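Local coordinates for protein rRNA adenine N-6-methyltransferase (Saccharopolyspora erythraea, PDB 6NVM) that dimethylates the N6 atom of a specific adenine in 23S rRNA with S-adenosyl-L-methionine, giving resistance to macrolide, lincosamide and streptogramin B antibiotics, at residues A[146-150]-A[170-174]; A[177-181]-A[278-282]. All coordinates share one frame; numbering follows the deposited sequence.

Contact 1: residues A[146-150]-A[170-174]; sequences TSAIV and FARKR
F170 on helix 168-175 reaches across to T146, S147 and V150 at the start of helix 146-155. The axes of the two short segments stay 12.6 Å apart and lie at 45°, and F170 and R174 bridge much of the gap. CG of F170 is anti to the backbone N (chi1 179°), which sends the ring at the neighbouring helix. From CB outward, CG and CD1 come under the methyl of T146. CE1 meets that methyl most closely, with T146 CG2 3.4 Å away. CE2 has S147 OG at the ring edge, in plane. CZ touches V150 CG2 at 3.9 Å. T146 CG2 makes a CH-pi contact over one ring face, 3.5 Å from the centroid. R174 CG packs near the rim of the opposite face, and F170 CZ sits over the centre of the guanidinium. R174 NH2 comes to 2.7 Å from S147 OG. Water 1 joins R174 NH1 to S147 O, donating to the carbonyl. T146 OG1 is hydrogen-bonded mainly to P142 O, and to Y143 O. The contact is apolar at the ring and polar at the R174 end: the phenyl is held between a methyl and an arginine chain, whose charged end reaches S147 and water.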
loop_
_atom_site.group_PDB
_atom_site.type_symbol
_atom_site.label_atom_id
_atom_site.label_comp_id
_atom_site.label_asym_id
_atom_site.label_seq_id
_atom_site.Cartn_x
_atom_site.Cartn_y
_atom_site.Cartn_z
ATOM N N THR A 146 9.091 5.672 2.459
ATOM C CA THR A 146 7.824 5.216 1.894
ATOM C C THR A 146 7.708 3.698 1.960
ATOM O O THR A 146 6.674 3.162 2.375
ATOM C CB THR A 146 7.667 5.710 0.455
ATOM O OG1 THR A 146 7.994 7.100 0.388
ATOM C CG2 THR A 146 6.225 5.531 -0.012
ATOM N N SER A 147 8.760 2.981 1.561
ATOM C CA SER A 147 8.691 1.526 1.609
ATOM C C SER A 147 8.534 1.027 3.037
ATOM O O SER A 147 7.863 0.018 3.271
ATOM C CB SER A 147 9.927 0.906 0.960
ATOM O OG SER A 147 9.806 0.921 -0.448
ATOM N N ALA A 148 9.130 1.718 4.006
ATOM C CA ALA A 148 9.025 1.261 5.387
ATOM C C ALA A 148 7.602 1.425 5.916
ATOM O O ALA A 148 7.122 0.589 6.692
ATOM C CB ALA A 148 10.023 2.020 6.260
ATOM N N ILE A 149 6.921 2.505 5.522
ATOM C CA ILE A 149 5.538 2.710 5.938
ATOM C C ILE A 149 4.631 1.653 5.311
ATOM O O ILE A 149 3.757 1.085 5.977
ATOM C CB ILE A 149 5.096 4.144 5.579
ATOM C CG1 ILE A 149 5.840 5.168 6.444
ATOM C CG2 ILE A 149 3.589 4.319 5.706
ATOM C CD1 ILE A 149 5.364 5.253 7.889
ATOM N N VAL A 150 4.822 1.371 4.023
ATOM C CA VAL A 150 4.080 0.289 3.376
ATOM C C VAL A 150 4.266 -1.020 4.143
ATOM O O VAL A 150 3.296 -1.736 4.431
ATOM C CB VAL A 150 4.505 0.160 1.903
ATOM C CG1 VAL A 150 3.895 -1.082 1.255
ATOM C CG2 VAL A 150 4.094 1.405 1.139
ATOM N N PHE A 170 6.593 6.054 -7.321
ATOM C CA PHE A 170 6.434 4.983 -6.342
ATOM C C PHE A 170 5.035 4.386 -6.415
ATOM O O PHE A 170 4.865 3.160 -6.415
ATOM C CB PHE A 170 6.719 5.518 -4.939
ATOM C CG PHE A 170 6.561 4.490 -3.858
ATOM C CD1 PHE A 170 5.310 4.216 -3.316
ATOM C CD2 PHE A 170 7.662 3.787 -3.393
ATOM C CE1 PHE A 170 5.160 3.261 -2.327
ATOM C CE2 PHE A 170 7.524 2.832 -2.402
ATOM C CZ PHE A 170 6.271 2.568 -1.866
ATOM N N ALA A 171 4.015 5.247 -6.471
ATOM C CA ALA A 171 2.636 4.770 -6.472
ATOM C C ALA A 171 2.309 4.018 -7.754
ATOM O O ALA A 171 1.565 3.030 -7.727
ATOM C CB ALA A 171 1.678 5.945 -6.285
ATOM N N ARG A 172 2.827 4.486 -8.891
ATOM C CA ARG A 172 2.554 3.809 -10.154
ATOM C C ARG A 172 3.138 2.399 -10.168
ATOM O O ARG A 172 2.477 1.449 -10.604
ATOM C CB ARG A 172 3.108 4.627 -11.319
ATOM C CG ARG A 172 2.324 5.897 -11.629
ATOM C CD ARG A 172 2.715 6.447 -12.990
ATOM N NE ARG A 172 2.032 7.695 -13.312
ATOM C CZ ARG A 172 2.233 8.388 -14.429
ATOM N NH1 ARG A 172 3.097 7.955 -15.338
ATOM N NH2 ARG A 172 1.568 9.515 -14.641
ATOM N N LYS A 173 4.375 2.242 -9.698
ATOM C CA LYS A 173 4.991 0.919 -9.695
ATOM C C LYS A 173 4.241 -0.031 -8.766
ATOM O O LYS A 173 3.958 -1.179 -9.131
ATOM C CB LYS A 173 6.460 1.020 -9.287
ATOM C CG LYS A 173 7.288 -0.184 -9.725
ATOM C CD LYS A 173 8.691 -0.187 -9.123
ATOM C CE LYS A 173 8.681 -0.623 -7.663
ATOM N NZ LYS A 173 10.008 -1.137 -7.217
ATOM N N ARG A 174 3.903 0.436 -7.558
ATOM C CA ARG A 174 3.278 -0.432 -6.566
ATOM C C ARG A 174 1.839 -0.782 -6.917
ATOM O O ARG A 174 1.293 -1.735 -6.353
ATOM C CB ARG A 174 3.324 0.230 -5.183
ATOM C CG ARG A 174 4.732 0.457 -4.631
ATOM C CD ARG A 174 5.472 -0.857 -4.389
ATOM N NE ARG A 174 6.802 -0.646 -3.810
ATOM C CZ ARG A 174 7.110 -0.787 -2.521
ATOM N NH1 ARG A 174 6.195 -1.150 -1.631
ATOM N NH2 ARG A 174 8.352 -0.565 -2.113
HETATM O O HOH W 1 7.475 -1.889 1.250
#

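Contact 2: residues A[177-181]-A[278-282]; sequences DYGRW and AYVRP
The backbones of 177-181 and 278-282 come closest at R180 and Y279, whose CA atoms are 4.9 Å apart. One hydrogen bond joins them directly: W181 N donates to A278 O over 2.8 Å. R180 CA also points its hydrogen at A278 O, and Y279 CA does the same to G179 O. G179 has a positive phi of 104°, a conformation that suits glycine. Water 2 ties three groups together: it donates to G179 O and Y279 O and accepts from W181 NE1.

The first segment links helix 168-175 to helix 183-188, in the Rossmann-like methyltransferase fold. The second leads into helix 282-292, with R281 at its N-cap position. The contact thus joins a loop of the sheet-bearing part to the C-terminal helical region.

W181 makes the broadest side-chain contact. P282 CD sits 3.4 Å from the centroid of its six-membered ring, only 9° off the normal, as a CH-pi contact. R281 CA lies over the five-membered ring of the same indole. A278 O and water 2 are at the indole edge, in plane. R180 CA and CB lie over one face of the Y279 ring, and the extended chain from CG to NE runs on past it. The R180 guanidinium is turned 72° from that ring, and A278 CB lies over one guanidinium face, off its centre. Y279 CE1 lies at the edge of the guanidinium, near its plane, 3.9 Å from R180 NH1.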
loop_
_atom_site.group_PDB
_atom_site.type_symbol
_atom_site.label_atom_id
_atom_site.label_comp_id
_atom_site.label_asym_id
_atom_site.label_seq_id
_atom_site.Cartn_x
_atom_site.Cartn_y
_atom_site.Cartn_z
ATOM N N ASP A 177 0.203 0.863 -12.381
ATOM C CA ASP A 177 -0.637 1.819 -13.094
ATOM C C ASP A 177 -0.208 2.018 -14.541
ATOM O O ASP A 177 -1.028 2.463 -15.354
ATOM C CB ASP A 177 -0.638 3.161 -12.364
ATOM C CG ASP A 177 -1.651 4.134 -12.936
ATOM O OD1 ASP A 177 -2.855 3.801 -12.948
ATOM O OD2 ASP A 177 -1.246 5.236 -13.362
ATOM N N TYR A 178 1.047 1.705 -14.888
ATOM C CA TYR A 178 1.505 1.780 -16.272
ATOM C C TYR A 178 2.029 0.440 -16.791
ATOM O O TYR A 178 2.761 0.412 -17.785
ATOM C CB TYR A 178 2.573 2.867 -16.433
ATOM C CG TYR A 178 3.873 2.622 -15.694
ATOM C CD1 TYR A 178 4.857 1.797 -16.225
ATOM C CD2 TYR A 178 4.129 3.246 -14.481
ATOM C CE1 TYR A 178 6.048 1.583 -15.558
ATOM C CE2 TYR A 178 5.317 3.039 -13.804
ATOM C CZ TYR A 178 6.274 2.207 -14.347
ATOM O OH TYR A 178 7.460 1.998 -13.677
ATOM N N GLY A 179 1.668 -0.672 -16.151
ATOM C CA GLY A 179 1.937 -1.991 -16.679
ATOM C C GLY A 179 3.074 -2.737 -16.009
ATOM O O GLY A 179 3.174 -3.956 -16.180
ATOM N N ARG A 180 3.929 -2.048 -15.260
ATOM C CA ARG A 180 5.042 -2.676 -14.563
ATOM C C ARG A 180 4.666 -2.898 -13.101
ATOM O O ARG A 180 4.085 -2.018 -12.460
ATOM C CB ARG A 180 6.300 -1.811 -14.666
ATOM C CG ARG A 180 7.593 -2.546 -14.377
ATOM C CD ARG A 180 8.811 -1.663 -14.621
ATOM N NE ARG A 180 10.018 -2.232 -14.022
ATOM C CZ ARG A 180 10.845 -3.079 -14.630
ATOM N NH1 ARG A 180 10.618 -3.475 -15.877
ATOM N NH2 ARG A 180 11.911 -3.535 -13.984
ATOM N N TRP A 181 5.008 -4.075 -12.576
ATOM C CA TRP A 181 4.502 -4.534 -11.288
ATOM C C TRP A 181 5.637 -4.773 -10.305
ATOM O O TRP A 181 6.625 -5.441 -10.632
ATOM C CB TRP A 181 3.684 -5.817 -11.452
ATOM C CG TRP A 181 2.426 -5.582 -12.198
ATOM C CD1 TRP A 181 2.231 -5.711 -13.541
ATOM C CD2 TRP A 181 1.182 -5.148 -11.648
ATOM N NE1 TRP A 181 0.935 -5.390 -13.862
ATOM C CE2 TRP A 181 0.270 -5.040 -12.716
ATOM C CE3 TRP A 181 0.750 -4.843 -10.356
ATOM C CZ2 TRP A 181 -1.049 -4.646 -12.532
ATOM C CZ3 TRP A 181 -0.565 -4.448 -10.175
ATOM C CH2 TRP A 181 -1.447 -4.352 -11.260
ATOM N N ALA A 278 8.204 -8.573 -14.825
ATOM C CA ALA A 278 7.601 -7.395 -14.212
ATOM C C ALA A 278 6.321 -6.942 -14.905
ATOM O O ALA A 278 5.601 -6.113 -14.338
ATOM C CB ALA A 278 8.611 -6.244 -14.200
ATOM N N TYR A 279 6.013 -7.451 -16.097
ATOM C CA TYR A 279 4.802 -7.052 -16.806
ATOM C C TYR A 279 3.703 -8.109 -16.755
ATOM O O TYR A 279 2.625 -7.887 -17.314
ATOM C CB TYR A 279 5.131 -6.701 -18.262
ATOM C CG TYR A 279 5.710 -5.312 -18.404
ATOM C CD1 TYR A 279 7.067 -5.082 -18.218
ATOM C CD2 TYR A 279 4.896 -4.226 -18.702
ATOM C CE1 TYR A 279 7.600 -3.811 -18.332
ATOM C CE2 TYR A 279 5.418 -2.949 -18.819
ATOM C CZ TYR A 279 6.771 -2.747 -18.632
ATOM O OH TYR A 279 7.293 -1.476 -18.748
ATOM N N VAL A 280 3.937 -9.233 -16.082
ATOM C CA VAL A 280 2.858 -10.175 -15.800
ATOM C C VAL A 280 1.923 -9.560 -14.766
ATOM O O VAL A 280 2.370 -9.021 -13.748
ATOM C CB VAL A 280 3.431 -11.512 -15.306
ATOM C CG1 VAL A 280 2.309 -12.521 -15.050
ATOM C CG2 VAL A 280 4.441 -12.059 -16.304
ATOM N N ARG A 281 0.617 -9.647 -15.017
ATOM C CA ARG A 281 -0.358 -9.038 -14.130
ATOM C C ARG A 281 -0.685 -9.954 -12.952
ATOM O O ARG A 281 -0.531 -11.175 -13.033
ATOM C CB ARG A 281 -1.637 -8.708 -14.897
ATOM C CG ARG A 281 -1.455 -7.641 -15.972
ATOM C CD ARG A 281 -2.783 -7.225 -16.592
ATOM N NE ARG A 281 -3.287 -8.215 -17.545
ATOM C CZ ARG A 281 -3.033 -8.202 -18.853
ATOM N NH1 ARG A 281 -2.277 -7.248 -19.385
ATOM N NH2 ARG A 281 -3.537 -9.146 -19.639
ATOM N N PRO A 282 -1.145 -9.379 -11.837
ATOM C CA PRO A 282 -1.515 -10.224 -10.686
ATOM C C PRO A 282 -2.545 -11.288 -11.020
ATOM O O PRO A 282 -2.444 -12.417 -10.525
ATOM C CB PRO A 282 -2.051 -9.201 -9.675
ATOM C CG PRO A 282 -1.329 -7.951 -10.006
ATOM C CD PRO A 282 -1.180 -7.946 -11.499
HETATM O O HOH W 2 0.999 -5.494 -16.937
#

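In the fold
Contacts 1 and 2 follow each other along the chain, with centres 15 Å apart. Contact 1 is buried close to the centre of the molecule and joins two helices beside the sheet. Contact 2 lies further out, is partly buried and joins a loop to the turn that leads into helix 282-292. They meet where helix 168-175 runs into the 177-181 loop: R172 O probably accepts a hydrogen bond from D177 N, and R172 CB packs on Y178 CD2. Aromatic rings are central to both. In the first, W194 and M216 of neighbouring strands add to the packing around R174. In the second, a direct backbone bond and a water shared by three groups join the segments, and charged side chains lie at the surface.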